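Long-range contact in ATP-dependent kinase YFH7 (Saccharomyces cerevisiae, PDB 2GA8), which acts as an ATP-dependent kinase that could take part in assembling the endoplasmic reticulum membrane: residues 31-36 / 330-335. Residues are numbered along the deposited sequence; the frame is centred on the assembly and turned at random.
With SO4 (sulfate ion), chain G.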
loop_
_atom_site.group_PDB
_atom_site.type_symbol
_atom_site.label_atom_id
_atom_site.label_comp_id
_atom_site.label_asym_id
_atom_site.label_seq_id
_atom_site.Cartn_x
_atom_site.Cartn_y
_atom_site.Cartn_z
ATOM N N GLY A 31 0.729 10.063 6.405
ATOM C CA GLY A 31 0.015 11.118 7.096
ATOM C C GLY A 31 -0.785 10.487 8.215
ATOM O O GLY A 31 -1.168 9.320 8.116
ATOM N N SER A 32 -1.033 11.237 9.285
ATOM C CA SER A 32 -1.811 10.704 10.397
ATOM C C SER A 32 -3.295 10.699 10.011
ATOM O O SER A 32 -3.664 11.192 8.946
ATOM C CB SER A 32 -1.571 11.545 11.660
ATOM O OG SER A 32 -1.766 12.926 11.411
ATOM N N PRO A 33 -4.158 10.119 10.859
ATOM C CA PRO A 33 -5.589 10.080 10.544
ATOM C C PRO A 33 -6.157 11.461 10.211
ATOM O O PRO A 33 -5.884 12.436 10.910
ATOM C CB PRO A 33 -6.201 9.494 11.814
ATOM C CG PRO A 33 -5.127 8.565 12.293
ATOM C CD PRO A 33 -3.878 9.399 12.117
ATOM N N GLY A 34 -6.926 11.531 9.127
ATOM C CA GLY A 34 -7.536 12.783 8.715
ATOM C C GLY A 34 -6.606 13.771 8.038
ATOM O O GLY A 34 -6.971 14.924 7.842
ATOM N N SER A 35 -5.408 13.325 7.670
ATOM C CA SER A 35 -4.433 14.197 7.025
ATOM C C SER A 35 -4.747 14.412 5.552
ATOM O O SER A 35 -4.207 15.322 4.925
ATOM C CB SER A 35 -3.030 13.600 7.152
ATOM O OG SER A 35 -2.994 12.323 6.539
ATOM N N GLY A 36 -5.610 13.562 5.005
ATOM C CA GLY A 36 -5.976 13.676 3.606
ATOM C C GLY A 36 -5.121 12.816 2.691
ATOM O O GLY A 36 -5.169 12.965 1.473
ATOM N N ASP A 330 -2.368 9.481 20.899
ATOM C CA ASP A 330 -1.275 9.814 19.993
ATOM C C ASP A 330 -1.297 9.070 18.658
ATOM O O ASP A 330 -0.549 9.416 17.741
ATOM C CB ASP A 330 0.073 9.629 20.694
ATOM C CG ASP A 330 0.271 10.617 21.831
ATOM O OD1 ASP A 330 -0.428 11.657 21.846
ATOM O OD2 ASP A 330 1.130 10.367 22.702
ATOM N N LEU A 331 -2.154 8.060 18.539
ATOM C CA LEU A 331 -2.274 7.323 17.281
ATOM C C LEU A 331 -3.176 8.136 16.353
ATOM O O LEU A 331 -3.143 7.979 15.130
ATOM C CB LEU A 331 -2.900 5.946 17.512
ATOM C CG LEU A 331 -2.119 4.908 18.313
ATOM C CD1 LEU A 331 -3.009 3.697 18.564
ATOM C CD2 LEU A 331 -0.855 4.510 17.559
ATOM N N LEU A 332 -3.982 9.008 16.954
ATOM C CA LEU A 332 -4.908 9.853 16.210
ATOM C C LEU A 332 -4.361 11.236 15.880
ATOM O O LEU A 332 -4.554 11.727 14.768
ATOM C CB LEU A 332 -6.221 10.021 16.989
ATOM C CG LEU A 332 -7.143 8.811 17.155
ATOM C CD1 LEU A 332 -8.349 9.211 17.999
ATOM C CD2 LEU A 332 -7.595 8.305 15.788
ATOM N N ASN A 333 -3.680 11.864 16.837
ATOM C CA ASN A 333 -3.150 13.209 16.623
ATOM C C ASN A 333 -1.834 13.248 15.851
ATOM O O ASN A 333 -1.324 14.326 15.542
ATOM C CB ASN A 333 -2.995 13.952 17.959
ATOM C CG ASN A 333 -2.109 13.212 18.949
ATOM O OD1 ASN A 333 -1.048 12.708 18.594
ATOM N ND2 ASN A 333 -2.540 13.162 20.203
ATOM N N GLY A 334 -1.289 12.075 15.546
ATOM C CA GLY A 334 -0.056 12.010 14.784
ATOM C C GLY A 334 1.247 12.083 15.558
ATOM O O GLY A 334 2.315 11.993 14.959
ATOM N N ARG A 335 1.180 12.249 16.877
ATOM C CA ARG A 335 2.400 12.321 17.677
ATOM C C ARG A 335 3.234 11.045 17.587
ATOM O O ARG A 335 4.460 11.106 17.543
ATOM C CB ARG A 335 2.074 12.595 19.148
ATOM C CG ARG A 335 1.686 14.031 19.456
ATOM C CD ARG A 335 1.634 14.252 20.966
ATOM N NE ARG A 335 1.279 15.622 21.322
ATOM C CZ ARG A 335 1.293 16.096 22.565
ATOM N NH1 ARG A 335 1.646 15.310 23.573
ATOM N NH2 ARG A 335 0.951 17.356 22.802
HETATM S S SO4 G . -6.834 10.268 5.828
HETATM O O1 SO4 G . -7.399 9.535 6.983
HETATM O O2 SO4 G . -6.893 9.410 4.630
HETATM O O3 SO4 G . -7.597 11.509 5.616
HETATM O O4 SO4 G . -5.429 10.617 6.121
HETATM O O HOH W 1 -4.106 13.268 12.640
#
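With chi1 at 52°, the OG of S32 is tucked between its own backbone N and carbonyl carbon, which turns the hydroxyl to a water shared by both segments; the backbone, separately, puts S32 CB 3.5 Å from G334 CA. That water accepts from S32 OG and donates to P33 O and, at 2.7 Å, to L332 O; no direct hydrogen bond joins the two loops. Beside this bridge the pyrrolidine ring of P33 presents its CD edge to two successive carbonyls, with CD 3.4 Å from L331 O and 3.6 Å from L332 O, while its CG meets CD2 of L332 at 4.3 Å. Replacing P33 with an alanine would remove CG and CD, and would probably open a gap beside the carbonyls of L331 and L332 and cost L332 CD2 one of its apolar neighbours. The case illustrates how a P-loop, here the Walker A turn between strand 25-30 and helix 37-43, is backed by 330-335 on the side away from the sulfate its amides hold. A type II turn runs from S32 to S35; G34 N reaches O1 of the sulfate at 3.0 Å and G36 N reaches O3 at 2.9 Å, with K37, S38 and R309 completing the grip, consistent with an ATP phosphate site. N333 OD1 accepts from R335 N in an Asx turn around G334, where a CB would run into S32 OG and the carbonyl O of N333.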